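Local coordinates for putative uncharacterized protein PH0242 (Pyrococcus horikoshii, PDB 3VU1) that is an archaeal oligosaccharyltransferase, AglB, represented here by its C-terminal globular domain with a bound calcium ion, at residues V381-A387 / K430-N436; S42-G46 / V349-P353; I422-K426 / V439-P445; Q335-L341 / T482-A488. All coordinates share one frame; numbering follows the deposited sequence.

Overall arrangement
All four contacts draw on the same large, curled antiparallel sheet and all are partly buried. Interactions 1 and 3 both use strands 412-431 and 434-443: interaction 1 pairs the turn between them with 381-387 through backbone bonds and an exposed ion pair, whereas in interaction 3 the two strands face each other through apolar side chains without a cross-strand hydrogen bond. Interactions 2 and 4 share strand 336-356. At 349-353 that strand receives an irregular N-terminal loop through one backbone bond and a few methyl contacts. At 335-341, about 31 Å away between centres, it forms an antiparallel ladder with a bulge near one end, the most buried of the set, with apolar residues on one face and a salt-bridge network on the other.

Interaction 1: V381-A387 / K430-N436; sequences VDKEYTA and KLRPGEN
V381 and Y385 reach across to G434 and L431 in two short antiparallel ladders. The Y385/L431 ladder is the open end of the beta hairpin of strands 385-401 and 412-431; the V381/G434 ladder joins strands 372-381 and 434-443. The register slips by one residue, with a loop in each chain between them. G434 N gives a nearly straight bond to V381 O (3.0 Å), while the return bond is weak. In the hairpin, L431 N donates to Y385 O at 2.9 Å and Y385 N returns a bond to L431 O. Apolar contact lies on one face of this pairing: L431 CD1 rests between A387 CB (3.9 Å) and V381 CG1 (4.1 Å). The P433 ring lies against the backbone of K383 and E384, CG 3.6 Å from E384 N. On the exposed side E384 OE1 meets R432 NH2 at 2.6 Å, at the guanidinium edge. The carboxylate is turned almost square to it, the planes 77° apart; the arginine gets there by bending at chi2 and chi3. Nearby, K383 forms a salt bridge with E480 and D382 bonds S25. N436 braces the turn at R432 with its amide: OD1 takes the N-H of R432 on a lone pair at 2.8 Å, and ND2 gives to R432 O at 2.7 Å.

Interaction 2: S42-G46 / V349-P353; sequences SSLLG and VLTGP
L45 lays its forked end over the backbone of G352 and P353, with CD1 3.9 Å from G352 C and CD2 3.8 Å from P353 CA. Both methyls thus rest on main chain. One step back, L44 points its CD2 at the CG2 methyl of T351, 3.9 Å away. That methyl lies anti to the threonine's carbonyl carbon, an orientation that sets OG1 apart from the leucine and gives it a weak bond to K378 O. At the far end V349 CG1 approaches G46 CA to 4.0 Å; chi1 of -179° swings this branch anti to the backbone N and toward the glycine. A single hydrogen bond ties the two backbones, L45 N to L350 O at 3.2 Å. The donor sits well above the carbonyl plane, and the two segments run 119° apart. S43 adds its CB, which lies 3.7 Å from T351 O. The loop comes from between strand 30-32 and helix 60-69, so the contact joins the N-terminal part of the chain to strand 336-356, whose V349 and T351 pair with strand 372-381, while P363 packs against both L45 and L350.

Interaction 3: I422-K426 / V439-P445; sequences ITKLK and VVNAEMP
Strands 422-426 and 439-443 run antiparallel, their directions 156° apart, but their axes come no closer than 7.3 Å and no hydrogen bond links them, so I422, L425 and V440 do the joining. L425 has the largest share of the contact. Its CD2 lies on A442, 3.9 Å from A442 CB, while CD1 meets V440 CG2 at 4.1 Å, the two side chains crossing at about a right angle. Its CG sits anti to the carbonyl carbon (chi1 -65°), and the branch spreads over both residues at once. K426 comes in beside it: the chain bends at three torsions and folds over V440, with CB and the lysine end beside CG1 (K426 NZ to V440 CG1 3.6 Å). Two classic beta bulges explain why neighbouring residues face the same way. I422 and T423 both sit opposite L391 of strand 385-401, and L425 and K426 both sit opposite L389, so each pair sends both side chains toward segment 439-445. The two strands are not sheet neighbours: 422-426 bonds to strand 385-401, and 439-443 to strand 372-381 at V440 and L375, and they meet through side chains. At the far end I422 CG2 touches P445 CD at 3.7 Å, and its CD1 meets M444 SD at 4.4 Å. The M444 side chain also touches L391 and M367, while T423 CG2 faces E443 O at 3.8 Å.

Interaction 4: Q335-L341 / T482-A488; sequences QKYRFIL and TMIEVSA
F339 packs against I484 and V486 on the buried face of an antiparallel pairing between strands 336-341 and 482-487, interrupted by a classic beta bulge at M483 and I484 opposite F339. Its CD1 lies 3.6 Å from I484 CG2, the two side chains side by side and pointing the same way, and CE1 reaches V486 CG2 at 4.0 Å. Y337 extends this apolar row with CE1 3.6 Å from A488 CB, its hydroxyl bonded to P332 O. At the other end M483, bent at chi3, sets SD against L341 CB at 3.7 Å. Backbone bonds run along the whole length, among them M483 N to F339 O and A488 N to Q335 O.

The opposite face, with K336, R338 and E485, is more open to solvent and polar. There R338 grips E485 side-on: NE (2.7 Å) and NH2 (2.8 Å) both donate to the single atom OE2, with the guanidinium and carboxylate nearly coplanar, 14° apart. A fold at chi3 of -81° turns the arginine's end along the extended glutamate. K336 adds a weak bond from NZ to E485 OE1 (3.5 Å), so both carboxylate oxygens face a positive charge, which would be expected to hold the glutamate ionised. T482 OG1 lies against R338 CD at 3.6 Å.

Strand 293-301 pairs with the far edge of 336-341, through K336 and L300, R338 and Y298. F339, M483 and V486 meet I255 and I258 of strand 253-262, and F339 and M483 also touch strand 275-285.

Interaction 1: V381-A387 / K430-N436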
loop_
_atom_site.group_PDB
_atom_site.type_symbol
_atom_site.label_atom_id
_atom_site.label_comp_id
_atom_site.label_asym_id
_atom_site.label_seq_id
_atom_site.Cartn_x
_atom_site.Cartn_y
_atom_site.Cartn_z
ATOM N N VAL A 381 18.829 1.124 -13.056
ATOM C CA VAL A 381 18.721 1.808 -11.780
ATOM C C VAL A 381 18.818 3.298 -11.990
ATOM O O VAL A 381 19.397 3.751 -12.963
ATOM C CB VAL A 381 19.830 1.389 -10.806
ATOM C CG1 VAL A 381 19.536 0.021 -10.196
ATOM C CG2 VAL A 381 21.179 1.408 -11.500
ATOM N N ASP A 382 18.258 4.056 -11.056
ATOM C CA ASP A 382 18.228 5.522 -11.134
ATOM C C ASP A 382 19.520 6.177 -10.705
ATOM O O ASP A 382 19.828 7.245 -11.185
ATOM C CB ASP A 382 17.064 6.087 -10.315
ATOM C CG ASP A 382 15.718 5.845 -10.984
ATOM O OD1 ASP A 382 15.639 6.101 -12.211
ATOM O OD2 ASP A 382 14.755 5.391 -10.308
ATOM N N LYS A 383 20.270 5.549 -9.804
ATOM C CA LYS A 383 21.557 6.094 -9.352
ATOM C C LYS A 383 22.622 4.998 -9.188
ATOM O O LYS A 383 22.326 3.806 -9.314
ATOM C CB LYS A 383 21.387 6.940 -8.067
ATOM C CG LYS A 383 20.639 6.276 -6.916
ATOM C CD LYS A 383 19.983 7.278 -5.958
ATOM C CE LYS A 383 20.975 7.955 -5.004
ATOM N NZ LYS A 383 21.680 7.053 -4.033
ATOM N N GLU A 384 23.862 5.386 -8.923
ATOM C CA GLU A 384 24.905 4.382 -8.747
ATOM C C GLU A 384 24.793 3.696 -7.384
ATOM O O GLU A 384 24.406 4.307 -6.408
ATOM C CB GLU A 384 26.293 4.986 -8.940
ATOM C CG GLU A 384 26.829 5.705 -7.716
ATOM C CD GLU A 384 28.319 5.954 -7.800
ATOM O OE1 GLU A 384 28.834 6.018 -8.934
ATOM O OE2 GLU A 384 28.975 6.081 -6.738
ATOM N N TYR A 385 25.106 2.412 -7.331
ATOM C CA TYR A 385 25.053 1.692 -6.081
ATOM C C TYR A 385 26.160 0.686 -6.119
ATOM O O TYR A 385 26.750 0.426 -7.173
ATOM C CB TYR A 385 23.755 0.890 -5.920
ATOM C CG TYR A 385 22.472 1.664 -5.784
ATOM C CD1 TYR A 385 21.633 1.843 -6.893
ATOM C CD2 TYR A 385 22.062 2.186 -4.545
ATOM C CE1 TYR A 385 20.436 2.537 -6.782
ATOM C CE2 TYR A 385 20.866 2.889 -4.428
ATOM C CZ TYR A 385 20.057 3.055 -5.553
ATOM O OH TYR A 385 18.859 3.725 -5.477
ATOM N N THR A 386 26.416 0.107 -4.954
ATOM C CA THR A 386 27.160 -1.120 -4.862
ATOM C C THR A 386 26.209 -2.184 -4.334
ATOM O O THR A 386 25.719 -2.107 -3.214
ATOM C CB THR A 386 28.425 -0.919 -4.015
ATOM O OG1 THR A 386 29.278 -0.031 -4.742
ATOM C CG2 THR A 386 29.160 -2.257 -3.722
ATOM N N ALA A 387 25.930 -3.165 -5.178
ATOM C CA ALA A 387 24.923 -4.169 -4.878
ATOM C C ALA A 387 25.514 -5.544 -4.636
ATOM O O ALA A 387 26.603 -5.851 -5.084
ATOM C CB ALA A 387 23.904 -4.236 -6.009
ATOM N N LYS A 430 29.224 -3.075 -8.984
ATOM C CA LYS A 430 29.086 -1.631 -9.140
ATOM C C LYS A 430 28.043 -1.324 -10.187
ATOM O O LYS A 430 28.313 -1.451 -11.364
ATOM C CB LYS A 430 30.427 -0.985 -9.515
ATOM C CG LYS A 430 31.292 -0.548 -8.330
ATOM C CD LYS A 430 32.568 0.141 -8.824
ATOM C CE LYS A 430 32.952 1.369 -7.999
ATOM N NZ LYS A 430 33.504 0.997 -6.665
ATOM N N LEU A 431 26.849 -0.926 -9.764
ATOM C CA LEU A 431 25.812 -0.493 -10.720
ATOM C C LEU A 431 25.912 0.980 -11.126
ATOM O O LEU A 431 26.295 1.831 -10.319
ATOM C CB LEU A 431 24.423 -0.770 -10.175
ATOM C CG LEU A 431 24.152 -2.221 -9.830
ATOM C CD1 LEU A 431 22.775 -2.306 -9.193
ATOM C CD2 LEU A 431 24.226 -3.069 -11.086
ATOM N N ARG A 432 25.550 1.262 -12.377
ATOM C CA ARG A 432 25.645 2.606 -12.972
ATOM C C ARG A 432 24.253 3.080 -13.370
ATOM O O ARG A 432 23.471 2.308 -13.925
ATOM C CB ARG A 432 26.533 2.622 -14.242
ATOM C CG ARG A 432 27.861 1.870 -14.165
ATOM C CD ARG A 432 29.052 2.784 -13.894
ATOM N NE ARG A 432 28.855 3.582 -12.683
ATOM C CZ ARG A 432 28.927 4.915 -12.622
ATOM N NH1 ARG A 432 29.223 5.638 -13.700
ATOM N NH2 ARG A 432 28.710 5.524 -11.465
ATOM N N PRO A 433 23.949 4.363 -13.120
ATOM C CA PRO A 433 22.671 4.896 -13.567
ATOM C C PRO A 433 22.418 4.521 -15.020
ATOM O O PRO A 433 23.291 4.737 -15.852
ATOM C CB PRO A 433 22.871 6.404 -13.443
ATOM C CG PRO A 433 23.849 6.551 -12.326
ATOM C CD PRO A 433 24.780 5.386 -12.451
ATOM N N GLY A 434 21.239 3.966 -15.312
ATOM C CA GLY A 434 20.901 3.478 -16.648
ATOM C C GLY A 434 20.999 1.963 -16.714
ATOM O O GLY A 434 20.929 1.279 -15.686
ATOM N N GLU A 435 21.172 1.421 -17.917
ATOM C CA GLU A 435 21.258 -0.023 -18.073
ATOM C C GLU A 435 22.597 -0.575 -17.605
ATOM O O GLU A 435 23.618 0.098 -17.714
ATOM C CB GLU A 435 20.946 -0.430 -19.497
ATOM C CG GLU A 435 19.571 0.058 -19.924
ATOM C CD GLU A 435 18.965 -0.742 -21.062
ATOM O OE1 GLU A 435 19.549 -1.785 -21.449
ATOM O OE2 GLU A 435 17.891 -0.323 -21.558
ATOM N N ASN A 436 22.563 -1.786 -17.042
ATOM C CA ASN A 436 23.732 -2.480 -16.525
ATOM C C ASN A 436 23.697 -3.913 -16.978
ATOM O O ASN A 436 22.726 -4.602 -16.688
ATOM C CB ASN A 436 23.704 -2.498 -15.006
ATOM C CG ASN A 436 24.022 -1.165 -14.403
ATOM O OD1 ASN A 436 25.174 -0.897 -14.060
ATOM N ND2 ASN A 436 23.008 -0.312 -14.269
#

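Interaction 2: S42-G46 / V349-P353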
loop_
_atom_site.group_PDB
_atom_site.type_symbol
_atom_site.label_atom_id
_atom_site.label_comp_id
_atom_site.label_asym_id
_atom_site.label_seq_id
_atom_site.Cartn_x
_atom_site.Cartn_y
_atom_site.Cartn_z
ATOM N N SER A 42 6.777 -1.686 -23.527
ATOM C CA SER A 42 8.001 -1.259 -22.830
ATOM C C SER A 42 9.128 -2.238 -23.171
ATOM O O SER A 42 8.861 -3.380 -23.580
ATOM C CB SER A 42 7.810 -1.233 -21.290
ATOM O OG SER A 42 6.822 -0.310 -20.869
ATOM N N SER A 43 10.378 -1.789 -23.000
ATOM C CA SER A 43 11.545 -2.685 -22.930
ATOM C C SER A 43 11.543 -3.425 -21.590
ATOM O O SER A 43 12.114 -4.519 -21.469
ATOM C CB SER A 43 12.838 -1.891 -23.056
ATOM O OG SER A 43 12.840 -1.163 -24.256
ATOM N N LEU A 44 10.883 -2.812 -20.601
ATOM C CA LEU A 44 10.803 -3.311 -19.229
ATOM C C LEU A 44 10.023 -4.624 -19.080
ATOM O O LEU A 44 8.834 -4.698 -19.406
ATOM C CB LEU A 44 10.188 -2.238 -18.323
ATOM C CG LEU A 44 10.555 -0.777 -18.588
ATOM C CD1 LEU A 44 9.782 0.108 -17.619
ATOM C CD2 LEU A 44 12.058 -0.534 -18.492
ATOM N N LEU A 45 10.719 -5.655 -18.593
ATOM C CA LEU A 45 10.119 -6.945 -18.215
ATOM C C LEU A 45 9.794 -6.945 -16.713
ATOM O O LEU A 45 9.555 -7.997 -16.119
ATOM C CB LEU A 45 11.053 -8.128 -18.563
ATOM C CG LEU A 45 11.010 -8.835 -19.931
ATOM C CD1 LEU A 45 11.684 -8.040 -21.049
ATOM C CD2 LEU A 45 11.633 -10.225 -19.829
ATOM N N GLY A 46 9.799 -5.757 -16.107
ATOM C CA GLY A 46 9.489 -5.591 -14.690
ATOM C C GLY A 46 8.019 -5.289 -14.462
ATOM O O GLY A 46 7.163 -5.679 -15.267
ATOM N N VAL A 349 15.314 -2.665 -12.086
ATOM C CA VAL A 349 14.255 -3.240 -12.907
ATOM C C VAL A 349 14.919 -3.955 -14.097
ATOM O O VAL A 349 15.849 -3.407 -14.712
ATOM C CB VAL A 349 13.316 -2.109 -13.398
ATOM C CG1 VAL A 349 12.172 -2.633 -14.234
ATOM C CG2 VAL A 349 12.726 -1.404 -12.205
ATOM N N LEU A 350 14.465 -5.167 -14.420
ATOM C CA LEU A 350 14.972 -5.866 -15.634
ATOM C C LEU A 350 14.620 -5.109 -16.901
ATOM O O LEU A 350 13.453 -4.766 -17.107
ATOM C CB LEU A 350 14.451 -7.302 -15.722
ATOM C CG LEU A 350 14.864 -8.094 -14.489
ATOM C CD1 LEU A 350 14.212 -9.463 -14.520
ATOM C CD2 LEU A 350 16.382 -8.180 -14.339
ATOM N N THR A 351 15.622 -4.822 -17.732
ATOM C CA THR A 351 15.360 -4.027 -18.947
ATOM C C THR A 351 15.397 -4.821 -20.255
ATOM O O THR A 351 14.999 -4.308 -21.309
ATOM C CB THR A 351 16.281 -2.805 -19.073
ATOM O OG1 THR A 351 17.616 -3.176 -18.702
ATOM C CG2 THR A 351 15.770 -1.675 -18.187
ATOM N N GLY A 352 15.888 -6.054 -20.180
ATOM C CA GLY A 352 15.810 -6.976 -21.291
ATOM C C GLY A 352 15.549 -8.371 -20.774
ATOM O O GLY A 352 15.469 -8.579 -19.561
ATOM N N PRO A 353 15.452 -9.351 -21.688
ATOM C CA PRO A 353 15.144 -10.726 -21.288
ATOM C C PRO A 353 16.281 -11.352 -20.476
ATOM O O PRO A 353 17.414 -10.935 -20.575
ATOM C CB PRO A 353 14.970 -11.441 -22.630
ATOM C CG PRO A 353 15.872 -10.693 -23.560
ATOM C CD PRO A 353 15.845 -9.259 -23.110
#

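Interaction 3: I422-K426 / V439-P445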
loop_
_atom_site.group_PDB
_atom_site.type_symbol
_atom_site.label_atom_id
_atom_site.label_comp_id
_atom_site.label_asym_id
_atom_site.label_seq_id
_atom_site.Cartn_x
_atom_site.Cartn_y
_atom_site.Cartn_z
ATOM N N ILE A 422 17.693 -17.444 -1.241
ATOM C CA ILE A 422 18.157 -18.814 -1.482
ATOM C C ILE A 422 19.686 -18.845 -1.435
ATOM O O ILE A 422 20.262 -19.620 -0.689
ATOM C CB ILE A 422 17.660 -19.358 -2.844
ATOM C CG1 ILE A 422 16.136 -19.302 -2.936
ATOM C CG2 ILE A 422 18.141 -20.786 -3.082
ATOM C CD1 ILE A 422 15.660 -19.058 -4.353
ATOM N N THR A 423 20.330 -17.981 -2.220
ATOM C CA THR A 423 21.770 -17.977 -2.327
ATOM C C THR A 423 22.256 -16.623 -2.816
ATOM O O THR A 423 21.554 -15.931 -3.563
ATOM C CB THR A 423 22.271 -19.066 -3.302
ATOM O OG1 THR A 423 23.697 -19.096 -3.273
ATOM C CG2 THR A 423 21.839 -18.776 -4.759
ATOM N N LYS A 424 23.467 -16.265 -2.399
ATOM C CA LYS A 424 24.123 -15.033 -2.802
ATOM C C LYS A 424 24.934 -15.361 -4.029
ATOM O O LYS A 424 25.611 -16.361 -4.043
ATOM C CB LYS A 424 25.046 -14.578 -1.681
ATOM C CG LYS A 424 25.444 -13.119 -1.732
ATOM C CD LYS A 424 26.064 -12.782 -0.390
ATOM C CE LYS A 424 26.346 -11.303 -0.249
ATOM N NZ LYS A 424 27.147 -11.047 0.978
ATOM N N LEU A 425 24.859 -14.546 -5.070
ATOM C CA LEU A 425 25.544 -14.886 -6.313
ATOM C C LEU A 425 26.808 -14.091 -6.538
ATOM O O LEU A 425 27.705 -14.555 -7.237
ATOM C CB LEU A 425 24.633 -14.729 -7.536
ATOM C CG LEU A 425 23.387 -15.582 -7.754
ATOM C CD1 LEU A 425 22.721 -15.153 -9.054
ATOM C CD2 LEU A 425 23.697 -17.067 -7.769
ATOM N N LYS A 426 26.871 -12.889 -5.978
ATOM C CA LYS A 426 28.014 -11.994 -6.187
ATOM C C LYS A 426 27.957 -10.838 -5.197
ATOM O O LYS A 426 26.888 -10.275 -4.962
ATOM C CB LYS A 426 28.025 -11.464 -7.634
ATOM C CG LYS A 426 29.190 -10.555 -8.005
ATOM C CD LYS A 426 30.496 -11.315 -8.213
ATOM C CE LYS A 426 31.269 -10.748 -9.396
ATOM N NZ LYS A 426 30.481 -10.894 -10.661
ATOM N N VAL A 439 26.761 -10.566 -15.712
ATOM C CA VAL A 439 27.052 -11.956 -16.039
ATOM C C VAL A 439 27.673 -12.675 -14.838
ATOM O O VAL A 439 28.645 -12.193 -14.263
ATOM C CB VAL A 439 27.995 -12.060 -17.260
ATOM C CG1 VAL A 439 28.071 -13.508 -17.731
ATOM C CG2 VAL A 439 27.538 -11.145 -18.405
ATOM N N VAL A 440 27.104 -13.817 -14.454
ATOM C CA VAL A 440 27.542 -14.543 -13.253
ATOM C C VAL A 440 27.221 -16.026 -13.379
ATOM O O VAL A 440 26.319 -16.405 -14.145
ATOM C CB VAL A 440 26.911 -14.001 -11.920
ATOM C CG1 VAL A 440 27.435 -12.611 -11.571
ATOM C CG2 VAL A 440 25.383 -14.020 -11.957
ATOM N N ASN A 441 27.965 -16.852 -12.631
ATOM C CA ASN A 441 27.674 -18.286 -12.500
ATOM C C ASN A 441 26.673 -18.512 -11.385
ATOM O O ASN A 441 26.818 -17.960 -10.285
ATOM C CB ASN A 441 28.944 -19.097 -12.220
ATOM C CG ASN A 441 29.845 -19.245 -13.443
ATOM O OD1 ASN A 441 29.410 -19.118 -14.599
ATOM N ND2 ASN A 441 31.114 -19.532 -13.187
ATOM N N ALA A 442 25.667 -19.337 -11.653
ATOM C CA ALA A 442 24.563 -19.500 -10.712
ATOM C C ALA A 442 24.274 -20.950 -10.334
ATOM O O ALA A 442 24.086 -21.799 -11.205
ATOM C CB ALA A 442 23.311 -18.826 -11.263
ATOM N N GLU A 443 24.209 -21.211 -9.030
ATOM C CA GLU A 443 23.942 -22.546 -8.508
ATOM C C GLU A 443 22.645 -22.568 -7.664
ATOM O O GLU A 443 22.570 -21.974 -6.585
ATOM C CB GLU A 443 25.125 -22.945 -7.630
ATOM C CG GLU A 443 25.712 -24.341 -7.805
ATOM C CD GLU A 443 27.111 -24.423 -7.179
ATOM O OE1 GLU A 443 28.112 -24.599 -7.920
ATOM O OE2 GLU A 443 27.225 -24.272 -5.935
ATOM N N MET A 444 21.622 -23.254 -8.146
ATOM C CA MET A 444 20.450 -23.503 -7.313
ATOM C C MET A 444 20.690 -24.739 -6.450
ATOM O O MET A 444 20.904 -25.835 -6.980
ATOM C CB MET A 444 19.190 -23.724 -8.165
ATOM C CG MET A 444 18.495 -22.464 -8.650
ATOM S SD MET A 444 17.589 -21.569 -7.370
ATOM C CE MET A 444 16.171 -22.606 -7.039
ATOM N N PRO A 445 20.653 -24.580 -5.120
ATOM C CA PRO A 445 20.689 -25.773 -4.284
ATOM C C PRO A 445 19.479 -26.619 -4.602
ATOM O O PRO A 445 18.390 -26.081 -4.740
ATOM C CB PRO A 445 20.549 -25.216 -2.866
ATOM C CG PRO A 445 20.946 -23.786 -2.967
ATOM C CD PRO A 445 20.535 -23.344 -4.336
#

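Interaction 4: Q335-L341 / T482-A488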
loop_
_atom_site.group_PDB
_atom_site.type_symbol
_atom_site.label_atom_id
_atom_site.label_comp_id
_atom_site.label_asym_id
_atom_site.label_seq_id
_atom_site.Cartn_x
_atom_site.Cartn_y
_atom_site.Cartn_z
ATOM N N GLN A 335 14.863 25.410 1.723
ATOM C CA GLN A 335 13.431 25.457 1.441
ATOM C C GLN A 335 12.650 24.366 2.175
ATOM O O GLN A 335 11.571 24.631 2.683
ATOM C CB GLN A 335 13.150 25.390 -0.062
ATOM C CG GLN A 335 11.651 25.344 -0.360
ATOM C CD GLN A 335 11.306 25.195 -1.827
ATOM O OE1 GLN A 335 10.129 25.221 -2.184
ATOM N NE2 GLN A 335 12.317 25.062 -2.691
ATOM N N LYS A 336 13.187 23.149 2.218
ATOM C CA LYS A 336 12.494 22.053 2.879
ATOM C C LYS A 336 13.448 20.990 3.420
ATOM O O LYS A 336 14.609 20.931 3.013
ATOM C CB LYS A 336 11.463 21.417 1.950
ATOM C CG LYS A 336 12.030 20.804 0.686
ATOM C CD LYS A 336 10.928 20.058 -0.041
ATOM C CE LYS A 336 11.373 19.613 -1.427
ATOM N NZ LYS A 336 10.221 18.957 -2.107
ATOM N N TYR A 337 12.953 20.170 4.353
ATOM C CA TYR A 337 13.752 19.060 4.915
ATOM C C TYR A 337 13.159 17.686 4.581
ATOM O O TYR A 337 11.946 17.448 4.709
ATOM C CB TYR A 337 13.998 19.212 6.430
ATOM C CG TYR A 337 14.445 20.600 6.828
ATOM C CD1 TYR A 337 13.540 21.507 7.372
ATOM C CD2 TYR A 337 15.760 21.015 6.644
ATOM C CE1 TYR A 337 13.923 22.783 7.736
ATOM C CE2 TYR A 337 16.158 22.293 7.003
ATOM C CZ TYR A 337 15.228 23.174 7.547
ATOM O OH TYR A 337 15.591 24.455 7.908
ATOM N N ARG A 338 14.030 16.797 4.127
ATOM C CA ARG A 338 13.613 15.444 3.821
ATOM C C ARG A 338 14.261 14.462 4.795
ATOM O O ARG A 338 15.485 14.345 4.872
ATOM C CB ARG A 338 13.946 15.090 2.359
ATOM C CG ARG A 338 13.303 13.809 1.854
ATOM C CD ARG A 338 13.833 13.464 0.483
ATOM N NE ARG A 338 13.143 14.234 -0.530
ATOM C CZ ARG A 338 13.621 14.487 -1.740
ATOM N NH1 ARG A 338 14.825 14.033 -2.091
ATOM N NH2 ARG A 338 12.897 15.213 -2.589
ATOM N N PHE A 339 13.416 13.764 5.536
ATOM C CA PHE A 339 13.857 12.695 6.409
ATOM C C PHE A 339 14.062 11.383 5.629
ATOM O O PHE A 339 13.167 10.918 4.921
ATOM C CB PHE A 339 12.862 12.548 7.563
ATOM C CG PHE A 339 12.841 13.745 8.483
ATOM C CD1 PHE A 339 12.346 14.977 8.044
ATOM C CD2 PHE A 339 13.342 13.656 9.774
ATOM C CE1 PHE A 339 12.333 16.085 8.876
ATOM C CE2 PHE A 339 13.337 14.768 10.610
ATOM C CZ PHE A 339 12.831 15.979 10.161
ATOM N N ILE A 340 15.266 10.833 5.732
ATOM C CA ILE A 340 15.644 9.592 5.057
ATOM C C ILE A 340 15.946 8.436 6.015
ATOM O O ILE A 340 16.677 8.599 6.990
ATOM C CB ILE A 340 16.854 9.814 4.108
ATOM C CG1 ILE A 340 16.381 10.126 2.688
ATOM C CG2 ILE A 340 17.670 8.549 3.963
ATOM C CD1 ILE A 340 15.589 11.391 2.591
ATOM N N LEU A 341 15.378 7.273 5.732
ATOM C CA LEU A 341 15.833 6.060 6.376
ATOM C C LEU A 341 16.683 5.317 5.357
ATOM O O LEU A 341 16.237 5.055 4.245
ATOM C CB LEU A 341 14.651 5.207 6.846
ATOM C CG LEU A 341 15.034 3.968 7.688
ATOM C CD1 LEU A 341 14.017 3.725 8.778
ATOM C CD2 LEU A 341 15.242 2.680 6.870
ATOM N N THR A 482 12.307 7.742 1.580
ATOM C CA THR A 482 11.764 9.028 1.986
ATOM C C THR A 482 10.718 8.803 3.054
ATOM O O THR A 482 9.705 8.121 2.793
ATOM C CB THR A 482 11.143 9.772 0.813
ATOM O OG1 THR A 482 12.198 10.308 0.006
ATOM C CG2 THR A 482 10.284 10.937 1.305
ATOM N N MET A 483 10.945 9.369 4.243
ATOM C CA MET A 483 10.000 9.163 5.329
ATOM C C MET A 483 8.947 10.248 5.382
ATOM O O MET A 483 7.795 9.985 5.690
ATOM C CB MET A 483 10.697 9.014 6.683
ATOM C CG MET A 483 11.893 8.081 6.723
ATOM S SD MET A 483 12.447 7.764 8.429
ATOM C CE MET A 483 11.132 6.683 9.004
ATOM N N ILE A 484 9.365 11.479 5.113
ATOM C CA ILE A 484 8.496 12.673 5.170
ATOM C C ILE A 484 9.314 13.844 4.643
ATOM O O ILE A 484 10.544 13.835 4.734
ATOM C CB ILE A 484 7.973 12.986 6.606
ATOM C CG1 ILE A 484 6.791 13.988 6.567
ATOM C CG2 ILE A 484 9.134 13.446 7.503
ATOM C CD1 ILE A 484 5.947 14.113 7.833
ATOM N N GLU A 485 8.617 14.813 4.054
ATOM C CA GLU A 485 9.181 16.120 3.687
ATOM C C GLU A 485 8.509 17.228 4.497
ATOM O O GLU A 485 7.277 17.333 4.547
ATOM C CB GLU A 485 9.009 16.387 2.207
ATOM C CG GLU A 485 9.733 15.369 1.363
ATOM C CD GLU A 485 9.800 15.755 -0.106
ATOM O OE1 GLU A 485 8.749 16.158 -0.665
ATOM O OE2 GLU A 485 10.906 15.647 -0.695
ATOM N N VAL A 486 9.330 18.032 5.159
ATOM C CA VAL A 486 8.844 19.121 6.008
ATOM C C VAL A 486 9.388 20.426 5.437
ATOM O O VAL A 486 10.619 20.572 5.242
ATOM C CB VAL A 486 9.304 18.943 7.482
ATOM C CG1 VAL A 486 8.825 20.097 8.354
ATOM C CG2 VAL A 486 8.773 17.635 8.044
ATOM N N SER A 487 8.475 21.356 5.142
ATOM C CA SER A 487 8.863 22.705 4.705
ATOM C C SER A 487 9.564 23.427 5.827
ATOM O O SER A 487 9.175 23.285 7.008
ATOM C CB SER A 487 7.645 23.522 4.347
ATOM O OG SER A 487 7.031 23.000 3.198
ATOM N N ALA A 488 10.591 24.200 5.475
ATOM C CA ALA A 488 11.168 25.132 6.436
ATOM C C ALA A 488 10.244 26.346 6.677
ATOM O O ALA A 488 9.408 26.697 5.851
ATOM C CB ALA A 488 12.552 25.558 5.996
#